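Local coordinates for protein L-fuculose phosphate aldolase (Streptococcus pneumoniae, PDB 4C24) that belongs to the class II aldolase and adducin N-terminal family and binds a zinc ion in an alpha/beta fold, with four chains in the assembly, at residues N32-D37 and I85-R90; I60-I65 and V69-R74; T101-V106 and I185-K190. All blocks are in the same frame, centred on the assembly; numbering follows the deposited sequence.

Overall arrangement
Contacts 1 and 2 sit on the same side of the chain's centre and share the central mixed sheet, their centres about 13 Å apart. They touch: Q88 probably hydrogen-bonds to the I65 carbonyl, and F36 packs on I65. In sequence, the hairpin 61-64/69-71 of contact 2 is nested inside the loop that contact 1 closes between strand 32-37 and helix 80-89. Contact 3 follows later in the chain and joins helices 103-110 and 169-192 on the opposite side of the chain's centre, about 26 Å from contact 1 and about 35 Å from contact 2 between centres. One side of the molecule thus carries the edge of the sheet, and the other faces the neighbouring subunits.

Contact 1: N32-D37 and I85-R90; sequences NLSVFD and IQYQTR. With SO4 (sulfate ion), chain E.
F36 and Y87 slide past each other in opposite directions where helix 80-89 packs across the central mixed sheet of the AraD-like alpha/beta fold, over strand 32-37. The two rings are nearly parallel, with planes at 17°, but they are slid so far apart, with centroids 4.9 Å from each other, that they barely overlap. Over one face of each ring sits the other residue's CB. F36 CB stands over the middle of the Y87 ring, 3.3 Å from its centroid, and Y87 CB in turn lies 3.9 Å from the centroid of the F36 ring, offset toward the rim. This pair of CH-pi contacts follows from the opposed course of the two side chains. F36 sends its CG anti to the backbone N (chi1 -166°), which lays the ring back toward the start of the Y87 side chain.

The far end of Y87 is polar. Its hydroxyl meets S34 at the edge of the phenol, S34 OG to Y87 OH being a short 2.6 Å hydrogen bond in which either oxygen could be the donor. S34 OG is also bonded to H83 ND1, one turn back on the same helix, and the other nitrogen of that imidazole bonds N32 OD1. A polar chain therefore runs along this face of the strand, buried beneath the helix; the S34 side chain is about 13 Å from the bound zinc ion.

At the start of the strand, N32 turns its amide nitrogen to a sulfate ion, probably from the crystallisation liquor, which S48, G49, S77 and S78 also hold. N32 ND2 gives a hydrogen to sulfate O4 over 2.9 Å, with an N-H...O angle of 143°.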
ATOM      1  N   ASN A  32       1.208 -21.162   5.660  1.00 14.27           N
ATOM      2  CA  ASN A  32       0.918 -22.567   5.280  1.00 12.58           C
ATOM      3  C   ASN A  32      -0.570 -22.779   5.132  1.00 13.77           C
ATOM      4  O   ASN A  32      -1.378 -22.054   5.694  1.00 15.18           O
ATOM      5  CB  ASN A  32       1.569 -23.615   6.219  1.00 15.56           C
ATOM      6  CG  ASN A  32       1.830 -23.067   7.609  1.00 15.21           C
ATOM      7  OD1 ASN A  32       0.928 -23.046   8.437  1.00 17.90           O
ATOM      8  ND2 ASN A  32       3.061 -22.619   7.860  1.00 16.93           N
ATOM      9  N   LEU A  33      -0.942 -23.777   4.340  1.00 12.08           N
ATOM     10  CA  LEU A  33      -2.336 -24.078   4.102  1.00 10.64           C
ATOM     11  C   LEU A  33      -2.513 -25.575   4.206  1.00 10.40           C
ATOM     12  O   LEU A  33      -1.609 -26.355   3.855  1.00 12.77           O
ATOM     13  CB  LEU A  33      -2.793 -23.664   2.691  1.00 11.78           C
ATOM     14  CG  LEU A  33      -2.605 -22.208   2.285  1.00 12.40           C
ATOM     15  CD1 LEU A  33      -1.165 -21.910   1.850  1.00 14.75           C
ATOM     16  CD2 LEU A  33      -3.592 -21.793   1.215  1.00 17.44           C
ATOM     17  N   SER A  34      -3.705 -25.963   4.623  1.00 11.22           N
ATOM     18  CA  SER A  34      -4.053 -27.363   4.667  1.00 12.82           C
ATOM     19  C   SER A  34      -5.532 -27.570   4.414  1.00 13.26           C
ATOM     20  O   SER A  34      -6.357 -26.647   4.538  1.00 11.98           O
ATOM     21  CB  SER A  34      -3.679 -27.942   6.027  1.00 13.59           C
ATOM     22  OG  SER A  34      -4.588 -27.509   7.010  1.00 14.08           O
ATOM     23  N   VAL A  35      -5.839 -28.807   4.010  1.00 12.08           N
ATOM     24  CA  VAL A  35      -7.210 -29.275   3.945  0.50 13.38           C
ATOM     25  C   VAL A  35      -7.278 -30.638   4.602  1.00 12.08           C
ATOM     26  O   VAL A  35      -6.315 -31.409   4.572  1.00 15.35           O
ATOM     27  CB  VAL A  35      -7.764 -29.405   2.496  0.50 14.53           C
ATOM     28  CG1 VAL A  35      -8.174 -28.048   1.940  0.50 11.74           C
ATOM     29  CG2 VAL A  35      -6.779 -30.144   1.591  0.50 17.80           C
ATOM     30  N   PHE A  36      -8.430 -30.927   5.192  1.00 12.68           N
ATOM     31  CA  PHE A  36      -8.686 -32.220   5.808  1.00 15.05           C
ATOM     32  C   PHE A  36      -9.844 -32.905   5.101  1.00 16.10           C
ATOM     33  O   PHE A  36     -10.922 -32.335   4.951  1.00 17.92           O
ATOM     34  CB  PHE A  36      -9.010 -32.040   7.298  1.00 15.12           C
ATOM     35  CG  PHE A  36      -8.954 -33.322   8.083  1.00 13.91           C
ATOM     36  CD1 PHE A  36      -7.732 -33.939   8.335  1.00 15.78           C
ATOM     37  CD2 PHE A  36     -10.117 -33.914   8.561  1.00 18.19           C
ATOM     38  CE1 PHE A  36      -7.669 -35.127   9.053  1.00 17.43           C
ATOM     39  CE2 PHE A  36     -10.057 -35.100   9.289  1.00 19.88           C
ATOM     40  CZ  PHE A  36      -8.836 -35.706   9.519  1.00 19.09           C
ATOM     41  N   ASP A  37      -9.602 -34.139   4.657  1.00 16.07           N
ATOM     42  CA  ASP A  37     -10.632 -34.951   4.027  1.00 18.39           C
ATOM     43  C   ASP A  37     -11.226 -35.794   5.149  1.00 19.26           C
ATOM     44  O   ASP A  37     -10.531 -36.660   5.703  1.00 19.43           O
ATOM     45  CB  ASP A  37      -9.956 -35.810   2.950  1.00 21.03           C
ATOM     46  CG  ASP A  37     -10.923 -36.685   2.179  1.00 22.13           C
ATOM     47  OD1 ASP A  37     -11.923 -37.175   2.741  1.00 25.12           O
ATOM     48  OD2 ASP A  37     -10.649 -36.894   0.970  1.00 29.29           O
ATOM     49  N   ILE A  85      -4.046 -30.489  14.888  1.00 12.62           N
ATOM     50  CA  ILE A  85      -4.783 -30.525  16.152  1.00 14.52           C
ATOM     51  C   ILE A  85      -6.163 -29.862  16.033  1.00 11.71           C
ATOM     52  O   ILE A  85      -7.114 -30.240  16.723  1.00 14.43           O
ATOM     53  CB  ILE A  85      -3.948 -29.914  17.293  1.00 13.88           C
ATOM     54  CG1 ILE A  85      -4.482 -30.388  18.641  1.00 15.33           C
ATOM     55  CG2 ILE A  85      -3.847 -28.391  17.185  1.00 12.51           C
ATOM     56  CD1 ILE A  85      -3.665 -29.864  19.808  1.00 16.90           C
ATOM     57  N   GLN A  86      -6.293 -28.887  15.126  1.00 12.52           N
ATOM     58  CA  GLN A  86      -7.596 -28.333  14.859  1.00 12.53           C
ATOM     59  C   GLN A  86      -8.508 -29.399  14.283  1.00 13.76           C
ATOM     60  O   GLN A  86      -9.627 -29.560  14.710  1.00 14.24           O
ATOM     61  CB  GLN A  86      -7.518 -27.123  13.933  1.00 15.03           C
ATOM     62  CG  GLN A  86      -6.614 -26.002  14.435  1.00 15.26           C
ATOM     63  CD  GLN A  86      -7.283 -25.125  15.497  1.00 17.18           C
ATOM     64  OE1 GLN A  86      -8.500 -25.177  15.696  1.00 16.57           O
ATOM     65  NE2 GLN A  86      -6.492 -24.254  16.115  1.00 19.90           N
ATOM     66  N   TYR A  87      -8.021 -30.124  13.269  1.00 13.32           N
ATOM     67  CA  TYR A  87      -8.872 -31.122  12.675  1.00 14.03           C
ATOM     68  C   TYR A  87      -9.244 -32.252  13.637  1.00 14.47           C
ATOM     69  O   TYR A  87     -10.326 -32.824  13.543  1.00 17.99           O
ATOM     70  CB  TYR A  87      -8.189 -31.703  11.454  1.00 13.95           C
ATOM     71  CG  TYR A  87      -7.925 -30.708  10.367  1.00 11.24           C
ATOM     72  CD1 TYR A  87      -8.926 -29.868   9.909  1.00 12.04           C
ATOM     73  CD2 TYR A  87      -6.637 -30.576   9.824  1.00 11.91           C
ATOM     74  CE1 TYR A  87      -8.687 -28.965   8.878  1.00 12.28           C
ATOM     75  CE2 TYR A  87      -6.374 -29.664   8.800  1.00 11.71           C
ATOM     76  CZ  TYR A  87      -7.398 -28.875   8.315  1.00 11.04           C
ATOM     77  OH  TYR A  87      -7.152 -27.973   7.301  1.00 14.07           O
ATOM     78  N   GLN A  88      -8.339 -32.557  14.568  1.00 13.51           N
ATOM     79  CA  GLN A  88      -8.559 -33.557  15.605  1.00 16.02           C
ATOM     80  C   GLN A  88      -9.620 -33.151  16.601  1.00 15.81           C
ATOM     81  O   GLN A  88     -10.218 -34.014  17.214  1.00 18.38           O
ATOM     82  CB  GLN A  88      -7.277 -33.786  16.395  1.00 15.54           C
ATOM     83  CG  GLN A  88      -6.190 -34.523  15.629  1.00 14.35           C
ATOM     84  CD  GLN A  88      -4.881 -34.574  16.381  1.00 15.41           C
ATOM     85  OE1 GLN A  88      -4.745 -33.945  17.435  1.00 16.91           O
ATOM     86  NE2 GLN A  88      -3.913 -35.309  15.861  1.00 16.57           N
ATOM     87  N   THR A  89      -9.823 -31.846  16.782  1.00 16.14           N
ATOM     88  CA  THR A  89     -10.643 -31.373  17.907  1.00 17.66           C
ATOM     89  C   THR A  89     -11.917 -30.646  17.476  1.00 19.19           C
ATOM     90  O   THR A  89     -12.778 -30.342  18.315  1.00 23.65           O
ATOM     91  CB  THR A  89      -9.816 -30.446  18.845  1.00 17.14           C
ATOM     92  OG1 THR A  89      -9.322 -29.326  18.110  1.00 17.82           O
ATOM     93  CG2 THR A  89      -8.644 -31.187  19.475  1.00 17.35           C
ATOM     94  N   ARG A  90     -12.028 -30.357  16.175  1.00 19.15           N
ATOM     95  CA  ARG A  90     -13.137 -29.604  15.612  1.00 21.99           C
ATOM     96  C   ARG A  90     -13.648 -30.289  14.363  1.00 21.21           C
ATOM     97  O   ARG A  90     -12.859 -30.565  13.468  1.00 27.32           O
ATOM     98  CB  ARG A  90     -12.650 -28.226  15.192  1.00 24.34           C
ATOM     99  CG  ARG A  90     -11.970 -27.502  16.318  1.00 26.90           C
ATOM    100  CD  ARG A  90     -11.866 -26.053  16.008  1.00 24.17           C
ATOM    101  NE  ARG A  90     -13.107 -25.399  15.591  1.00 21.82           N
ATOM    102  CZ  ARG A  90     -13.309 -24.108  15.838  1.00 20.34           C
ATOM    103  NH1 ARG A  90     -12.394 -23.451  16.534  1.00 20.60           N
ATOM    104  NH2 ARG A  90     -14.398 -23.491  15.423  1.00 21.04           N
TER
HETATM  105  S   SO4 E1208       6.632 -23.382   6.791  1.00 22.33           S
HETATM  106  O1  SO4 E1208       7.401 -24.504   7.368  1.00 23.50           O
HETATM  107  O2  SO4 E1208       6.514 -22.367   7.843  1.00 27.44           O
HETATM  108  O3  SO4 E1208       7.443 -22.929   5.643  1.00 26.91           O
HETATM  109  O4  SO4 E1208       5.273 -23.808   6.387  1.00 21.30           O

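Contact 2: I60-I65 and V69-R74; sequences IVVMDI and VVEGER
V61 crosses V69 at about a right angle on the sheet face that carries M63 and V69: both valines hold CG1 anti to the backbone N, and V61 CG1 comes to 3.8 Å from V69 CG1. M63 and V69 form a non-hydrogen-bonded pair on this face. On the other face V62 CG1 meets V70 CG2 at 3.9 Å, and V62 and E71 stand side by side and point the same way, with V62 CB 3.7 Å from E71 CB.

The backbone between is a beta hairpin carrying a classic bulge, since V70 and E71 both face V62. V62 O takes two N-H groups from the same face of its carbonyl plane, V70 N at 2.8 Å and E71 N at a longer 3.3 Å. In return V62 N reaches E71 O over 2.9 Å, almost straight at 172°.

At the open end of the hairpin, away from its turn, a water accepts from R74 N at 2.9 Å and makes a weak bond to I60 O, while the guanidinium of R74 pairs with D59.

Strand 69-71 is the outermost of the sheet within this chain, and 61-64 passes the hydrogen bonding on to strand 42-45. Helix 7-22 lies against I60 and V62, its K10 forming a salt bridge to E71, and W80 of helix 80-89 packs on M63.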
ATOM      1  N   ILE A  60       3.303 -31.272  -2.025  1.00 17.55           N
ATOM      2  CA  ILE A  60       2.225 -31.350  -0.997  1.00 15.59           C
ATOM      3  C   ILE A  60       2.422 -32.621  -0.196  1.00 17.26           C
ATOM      4  O   ILE A  60       2.741 -33.688  -0.724  1.00 20.24           O
ATOM      5  CB  ILE A  60       0.780 -31.260  -1.574  1.00 14.57           C
ATOM      6  CG1 ILE A  60       0.593 -29.950  -2.355  1.00 17.62           C
ATOM      7  CG2 ILE A  60      -0.305 -31.443  -0.483  1.00 18.38           C
ATOM      8  CD1 ILE A  60       0.725 -28.692  -1.513  1.00 18.90           C
ATOM      9  N   VAL A  61       2.280 -32.486   1.116  1.00 15.64           N
ATOM     10  CA  VAL A  61       2.473 -33.597   2.011  1.00 13.98           C
ATOM     11  C   VAL A  61       1.124 -34.037   2.535  1.00 13.79           C
ATOM     12  O   VAL A  61       0.274 -33.203   2.889  1.00 14.73           O
ATOM     13  CB  VAL A  61       3.411 -33.242   3.196  1.00 14.15           C
ATOM     14  CG1 VAL A  61       3.531 -34.424   4.135  1.00 14.63           C
ATOM     15  CG2 VAL A  61       4.796 -32.822   2.713  1.00 14.88           C
ATOM     16  N   VAL A  62       0.914 -35.350   2.566  1.00 12.97           N
ATOM     17  CA  VAL A  62      -0.363 -35.883   3.032  1.00 12.61           C
ATOM     18  C   VAL A  62      -0.070 -36.703   4.272  1.00 13.38           C
ATOM     19  O   VAL A  62       0.864 -37.499   4.310  1.00 14.01           O
ATOM     20  CB  VAL A  62      -1.054 -36.754   1.956  1.00 13.60           C
ATOM     21  CG1 VAL A  62      -2.404 -37.259   2.454  1.00 16.21           C
ATOM     22  CG2 VAL A  62      -1.231 -35.914   0.702  1.00 15.98           C
ATOM     23  N   MET A  63      -0.858 -36.470   5.315  1.00 14.36           N
ATOM     24  CA  MET A  63      -0.648 -37.068   6.605  0.50 15.13           C
ATOM     25  C   MET A  63      -1.918 -37.702   7.120  1.00 12.48           C
ATOM     26  O   MET A  63      -2.994 -37.212   6.839  1.00 13.41           O
ATOM     27  CB  MET A  63      -0.363 -35.921   7.552  0.50 18.55           C
ATOM     28  CG  MET A  63       0.838 -36.083   8.420  0.50 21.33           C
ATOM     29  SD  MET A  63       0.873 -34.477   9.226  0.50 18.44           S
ATOM     30  CE  MET A  63       2.043 -33.641   8.163  0.50 19.33           C
ATOM     31  N   ASP A  64      -1.795 -38.750   7.923  1.00 12.96           N
ATOM     32  CA  ASP A  64      -2.952 -39.298   8.620  1.00 14.71           C
ATOM     33  C   ASP A  64      -3.235 -38.503   9.920  1.00 16.43           C
ATOM     34  O   ASP A  64      -2.513 -37.572  10.248  1.00 16.68           O
ATOM     35  CB  ASP A  64      -2.809 -40.814   8.837  1.00 17.86           C
ATOM     36  CG  ASP A  64      -1.878 -41.190   9.982  1.00 16.23           C
ATOM     37  OD1 ASP A  64      -1.389 -40.301  10.736  1.00 18.69           O
ATOM     38  OD2 ASP A  64      -1.634 -42.409  10.162  1.00 20.39           O
ATOM     39  N   ILE A  65      -4.295 -38.884  10.615  1.00 16.15           N
ATOM     40  CA  ILE A  65      -4.797 -38.070  11.742  1.00 16.90           C
ATOM     41  C   ILE A  65      -3.798 -38.021  12.889  1.00 17.56           C
ATOM     42  O   ILE A  65      -3.885 -37.111  13.723  1.00 19.87           O
ATOM     43  CB  ILE A  65      -6.179 -38.541  12.244  1.00 17.49           C
ATOM     44  CG1 ILE A  65      -6.835 -37.469  13.125  1.00 21.63           C
ATOM     45  CG2 ILE A  65      -6.070 -39.854  13.018  1.00 19.62           C
ATOM     46  CD1 ILE A  65      -7.174 -36.213  12.385  1.00 22.75           C
ATOM     47  N   VAL A  69       3.169 -39.356   7.868  1.00 15.60           N
ATOM     48  CA  VAL A  69       3.201 -38.971   6.454  1.00 14.97           C
ATOM     49  C   VAL A  69       2.924 -40.204   5.599  1.00 16.13           C
ATOM     50  O   VAL A  69       3.544 -41.250   5.786  1.00 16.26           O
ATOM     51  CB  VAL A  69       4.554 -38.367   6.071  1.00 15.05           C
ATOM     52  CG1 VAL A  69       4.581 -38.069   4.573  1.00 19.11           C
ATOM     53  CG2 VAL A  69       4.768 -37.083   6.848  1.00 17.11           C
ATOM     54  N   VAL A  70       1.961 -40.064   4.696  1.00 14.50           N
ATOM     55  CA  VAL A  70       1.590 -41.166   3.803  1.00 15.18           C
ATOM     56  C   VAL A  70       1.814 -40.819   2.325  1.00 14.40           C
ATOM     57  O   VAL A  70       1.877 -41.729   1.469  1.00 17.52           O
ATOM     58  CB  VAL A  70       0.145 -41.637   4.065  1.00 14.24           C
ATOM     59  CG1 VAL A  70       0.071 -42.364   5.402  1.00 16.02           C
ATOM     60  CG2 VAL A  70      -0.835 -40.465   3.998  1.00 14.78           C
ATOM     61  N   GLU A  71       1.922 -39.545   1.978  1.00 15.21           N
ATOM     62  CA  GLU A  71       2.337 -39.145   0.620  1.00 16.89           C
ATOM     63  C   GLU A  71       3.237 -37.935   0.677  1.00 18.93           C
ATOM     64  O   GLU A  71       2.993 -37.048   1.470  1.00 19.61           O
ATOM     65  CB  GLU A  71       1.120 -38.768  -0.221  1.00 22.71           C
ATOM     66  CG  GLU A  71       0.295 -39.902  -0.780  1.00 27.88           C
ATOM     67  CD  GLU A  71      -0.468 -39.516  -2.048  1.00 33.08           C
ATOM     68  OE1 GLU A  71      -0.931 -38.353  -2.170  1.00 33.45           O
ATOM     69  OE2 GLU A  71      -0.611 -40.392  -2.935  1.00 35.42           O
ATOM     70  N   GLY A  72       4.245 -37.882  -0.194  1.00 20.02           N
ATOM     71  CA  GLY A  72       5.138 -36.736  -0.330  1.00 19.07           C
ATOM     72  C   GLY A  72       6.491 -36.951   0.300  1.00 20.41           C
ATOM     73  O   GLY A  72       6.593 -37.503   1.396  1.00 25.24           O
ATOM     74  N   GLU A  73       7.541 -36.517  -0.395  1.00 22.75           N
ATOM     75  CA  GLU A  73       8.905 -36.691   0.084  1.00 25.04           C
ATOM     76  C   GLU A  73       9.419 -35.440   0.765  1.00 23.26           C
ATOM     77  O   GLU A  73      10.455 -35.484   1.410  1.00 23.68           O
ATOM     78  CB  GLU A  73       9.839 -37.030  -1.075  1.00 31.47           C
ATOM     79  CG  GLU A  73       9.204 -37.912  -2.134  1.00 38.60           C
ATOM     80  CD  GLU A  73       9.413 -39.384  -1.878  1.00 42.35           C
ATOM     81  OE1 GLU A  73       9.254 -39.835  -0.720  1.00 50.52           O
ATOM     82  OE2 GLU A  73       9.741 -40.092  -2.847  1.00 52.51           O
ATOM     83  N   ARG A  74       8.705 -34.334   0.584  1.00 22.16           N
ATOM     84  CA  ARG A  74       9.080 -33.062   1.214  1.00 22.52           C
ATOM     85  C   ARG A  74       8.724 -33.116   2.667  1.00 22.07           C
ATOM     86  O   ARG A  74       7.813 -33.822   3.048  1.00 23.28           O
ATOM     87  CB  ARG A  74       8.337 -31.886   0.589  1.00 22.27           C
ATOM     88  CG  ARG A  74       8.674 -31.624  -0.864  1.00 26.75           C
ATOM     89  CD  ARG A  74      10.122 -31.203  -1.042  1.00 28.83           C
ATOM     90  NE  ARG A  74      10.331 -30.711  -2.397  1.00 35.73           N
ATOM     91  CZ  ARG A  74      11.451 -30.153  -2.848  1.00 38.73           C
ATOM     92  NH1 ARG A  74      12.502 -29.999  -2.053  1.00 40.35           N
ATOM     93  NH2 ARG A  74      11.509 -29.743  -4.105  1.00 42.46           N
TER
HETATM   94  O   HOH W   1       6.172 -33.808  -0.661  1.00 22.98           O

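Contact 3: T101-V106 and I185-K190; sequences TTYATV and IYCLAK. With SO4 (sulfate ion), chain D.
Y103 leans on C187 and L188 through apolar contacts that carry most of this helix pairing. Its CD2 corner comes to 3.6 Å from C187 CB, and at the far end the hydroxyl oxygen OH lies 4.0 Å from L188 CD2, the leucine crossing the tyrosine side chain at about a right angle. One turn further along helix 103-110, V106 points a methyl the same way, with CG1 4.0 Å from C187 SG.

The thiol adds a sulfur-aromatic contact. C187 SG, set beside its own backbone N and anti to the carbonyl carbon (chi1 -77°), lies 5.3 Å from the centroid of the Y103 ring and 82° off the ring normal, which places the sulfur at the edge.

No hydrogen bond links the two segments directly; the polar work is done beside them. E180, earlier on helix 169-192, accepts from Y103 N and A104 N at the start of helix 103-110 and also bonds T101 OG1. T102 OG1 donates to sulfate O1 over 2.9 Å, and the same ion brings O3 into the plane of the Y103 ring, 3.6 Å from Y103 CE1. K184 and K184 of the second subunit hold this sulfate as well.

That sharing shows where the contact belongs. L188 of the second subunit packs on Y103 and V106, while L188 here packs on V106 of the third subunit. The recurring contacts between helices 103-110 and 169-192 of successive subunits are consistent with the four-fold tetramer known for fuculose phosphate aldolase relatives in the AraD-like family.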
ATOM      1  N   THR A 101       0.218 -11.884   8.254  1.00 13.23           N
ATOM      2  CA  THR A 101      -0.329 -10.718   7.587  1.00 14.79           C
ATOM      3  C   THR A 101       0.189  -9.423   8.237  1.00 15.68           C
ATOM      4  O   THR A 101       1.187  -9.445   8.990  1.00 18.58           O
ATOM      5  CB  THR A 101      -1.859 -10.792   7.519  1.00 14.27           C
ATOM      6  OG1 THR A 101      -2.378 -10.692   8.852  1.00 17.59           O
ATOM      7  CG2 THR A 101      -2.331 -12.093   6.832  1.00 18.16           C
ATOM      8  N   THR A 102      -0.415  -8.296   7.907  1.00 12.16           N
ATOM      9  CA  THR A 102       0.096  -7.054   8.499  1.00 11.63           C
ATOM     10  C   THR A 102      -0.566  -6.675   9.826  1.00 12.13           C
ATOM     11  O   THR A 102       0.042  -6.892  10.894  1.00 11.59           O
ATOM     12  CB  THR A 102       0.044  -5.895   7.510  1.00 12.82           C
ATOM     13  OG1 THR A 102       0.730  -6.307   6.327  1.00 15.12           O
ATOM     14  CG2 THR A 102       0.718  -4.646   8.099  1.00 14.03           C
ATOM     15  N   TYR A 103      -1.774  -6.125   9.771  1.00 11.79           N
ATOM     16  CA  TYR A 103      -2.368  -5.576  11.009  1.00 11.01           C
ATOM     17  C   TYR A 103      -2.811  -6.632  11.984  1.00 10.73           C
ATOM     18  O   TYR A 103      -2.812  -6.379  13.212  1.00 11.25           O
ATOM     19  CB  TYR A 103      -3.458  -4.558  10.692  1.00 11.23           C
ATOM     20  CG  TYR A 103      -2.890  -3.295  10.123  1.00 12.14           C
ATOM     21  CD1 TYR A 103      -2.638  -3.164   8.757  1.00 12.94           C
ATOM     22  CD2 TYR A 103      -2.551  -2.219  10.948  1.00 11.78           C
ATOM     23  CE1 TYR A 103      -2.104  -2.004   8.231  1.00 12.89           C
ATOM     24  CE2 TYR A 103      -2.028  -1.050  10.437  1.00 11.79           C
ATOM     25  CZ  TYR A 103      -1.781  -0.943   9.068  1.00 11.28           C
ATOM     26  OH  TYR A 103      -1.263   0.221   8.546  1.00 12.82           O
ATOM     27  N   ALA A 104      -3.227  -7.794  11.513  1.00 10.79           N
ATOM     28  CA  ALA A 104      -3.519  -8.903  12.397  1.00 11.46           C
ATOM     29  C   ALA A 104      -2.266  -9.269  13.188  1.00 11.88           C
ATOM     30  O   ALA A 104      -2.352  -9.555  14.376  1.00 11.98           O
ATOM     31  CB  ALA A 104      -4.100 -10.075  11.622  1.00 14.91           C
ATOM     32  N   THR A 105      -1.104  -9.212  12.558  1.00 11.46           N
ATOM     33  CA  THR A 105       0.142  -9.541  13.228  1.00 11.83           C
ATOM     34  C   THR A 105       0.547  -8.413  14.163  1.00 11.60           C
ATOM     35  O   THR A 105       1.088  -8.700  15.223  1.00 12.42           O
ATOM     36  CB  THR A 105       1.231  -9.848  12.207  1.00 12.57           C
ATOM     37  OG1 THR A 105       0.789 -10.968  11.447  1.00 14.54           O
ATOM     38  CG2 THR A 105       2.552 -10.193  12.883  1.00 13.25           C
ATOM     39  N   VAL A 106       0.274  -7.162  13.781  1.00 11.01           N
ATOM     40  CA  VAL A 106       0.436  -6.021  14.737  1.00 10.26           C
ATOM     41  C   VAL A 106      -0.289  -6.313  16.042  1.00 11.39           C
ATOM     42  O   VAL A 106       0.303  -6.219  17.156  1.00 12.36           O
ATOM     43  CB  VAL A 106      -0.059  -4.711  14.120  1.00  9.84           C
ATOM     44  CG1 VAL A 106      -0.161  -3.604  15.191  1.00 10.42           C
ATOM     45  CG2 VAL A 106       0.890  -4.332  13.010  1.00 12.07           C
ATOM     46  N   ILE A 185      -8.628  -1.866  10.144  1.00 10.76           N
ATOM     47  CA  ILE A 185      -9.581  -0.821  10.499  1.00 11.34           C
ATOM     48  C   ILE A 185      -9.428  -0.509  11.991  1.00 11.32           C
ATOM     49  O   ILE A 185      -9.389   0.667  12.370  1.00 12.19           O
ATOM     50  CB  ILE A 185     -11.033  -1.224  10.179  1.00 12.07           C
ATOM     51  CG1 ILE A 185     -11.237  -1.394   8.654  1.00 15.12           C
ATOM     52  CG2 ILE A 185     -12.049  -0.247  10.776  1.00 14.32           C
ATOM     53  CD1 ILE A 185     -10.940  -0.154   7.858  1.00 16.38           C
ATOM     54  N   TYR A 186      -9.347  -1.554  12.798  1.00 10.68           N
ATOM     55  CA  TYR A 186      -9.294  -1.357  14.270  1.00 10.15           C
ATOM     56  C   TYR A 186      -8.030  -0.605  14.640  1.00 10.73           C
ATOM     57  O   TYR A 186      -8.067   0.351  15.458  1.00 11.88           O
ATOM     58  CB  TYR A 186      -9.334  -2.693  14.963  1.00 11.26           C
ATOM     59  CG  TYR A 186      -9.269  -2.635  16.472  1.00 12.56           C
ATOM     60  CD1 TYR A 186     -10.215  -1.946  17.183  1.00 12.76           C
ATOM     61  CD2 TYR A 186      -8.273  -3.298  17.155  1.00 12.34           C
ATOM     62  CE1 TYR A 186     -10.159  -1.936  18.560  1.00 14.36           C
ATOM     63  CE2 TYR A 186      -8.198  -3.293  18.534  1.00 14.07           C
ATOM     64  CZ  TYR A 186      -9.156  -2.613  19.221  1.00 14.28           C
ATOM     65  OH  TYR A 186      -9.081  -2.596  20.602  1.00 16.91           O
ATOM     66  N   CYS A 187      -6.899  -1.015  14.104  1.00  9.81           N
ATOM     67  CA  CYS A 187      -5.636  -0.362  14.435  1.00  9.55           C
ATOM     68  C   CYS A 187      -5.617   1.094  13.995  1.00 10.39           C
ATOM     69  O   CYS A 187      -5.194   1.995  14.719  1.00 11.67           O
ATOM     70  CB  CYS A 187      -4.482  -1.107  13.757  1.00 12.17           C
ATOM     71  SG  CYS A 187      -4.046  -2.641  14.575  1.00 13.80           S
ATOM     72  N   LEU A 188      -6.061   1.350  12.772  1.00 10.20           N
ATOM     73  CA  LEU A 188      -6.088   2.693  12.261  1.00 10.52           C
ATOM     74  C   LEU A 188      -7.054   3.554  13.083  1.00 10.09           C
ATOM     75  O   LEU A 188      -6.758   4.735  13.357  1.00 11.05           O
ATOM     76  CB  LEU A 188      -6.491   2.708  10.773  1.00 11.07           C
ATOM     77  CG  LEU A 188      -5.475   2.049   9.873  1.00 12.17           C
ATOM     78  CD1 LEU A 188      -6.026   2.084   8.460  1.00 14.41           C
ATOM     79  CD2 LEU A 188      -4.109   2.631   9.884  1.00 15.56           C
ATOM     80  N   ALA A 189      -8.194   2.990  13.479  1.00 10.43           N
ATOM     81  CA  ALA A 189      -9.148   3.766  14.286  1.00 10.86           C
ATOM     82  C   ALA A 189      -8.499   4.114  15.608  1.00 11.58           C
ATOM     83  O   ALA A 189      -8.686   5.240  16.071  1.00 11.74           O
ATOM     84  CB  ALA A 189     -10.436   3.005  14.486  1.00 11.31           C
ATOM     85  N   LYS A 190      -7.725   3.193  16.164  1.00 11.50           N
ATOM     86  CA  LYS A 190      -7.095   3.424  17.491  0.50 11.64           C
ATOM     87  C   LYS A 190      -6.138   4.622  17.394  1.00 11.99           C
ATOM     88  O   LYS A 190      -5.901   5.340  18.388  1.00 15.26           O
ATOM     89  CB  LYS A 190      -6.401   2.156  18.003  0.50 13.22           C
ATOM     90  CG  LYS A 190      -5.923   2.242  19.449  0.50 17.18           C
ATOM     91  CD  LYS A 190      -7.097   2.049  20.396  0.50 23.76           C
ATOM     92  CE  LYS A 190      -6.631   1.969  21.838  0.50 27.92           C
ATOM     93  NZ  LYS A 190      -7.796   1.893  22.762  0.50 30.63           N
TER
HETATM   94  S   SO4 D1207      -0.954  -2.982   4.271  0.50 20.92           S
HETATM   95  O1  SO4 D1207      -0.339  -4.292   4.553  0.50 24.33           O
HETATM   96  O2  SO4 D1207      -0.938  -2.813   2.798  0.50 24.65           O
HETATM   97  O3  SO4 D1207      -2.339  -3.046   4.765  0.50 17.50           O
HETATM   98  O4  SO4 D1207      -0.189  -1.913   4.948  0.50 24.04           O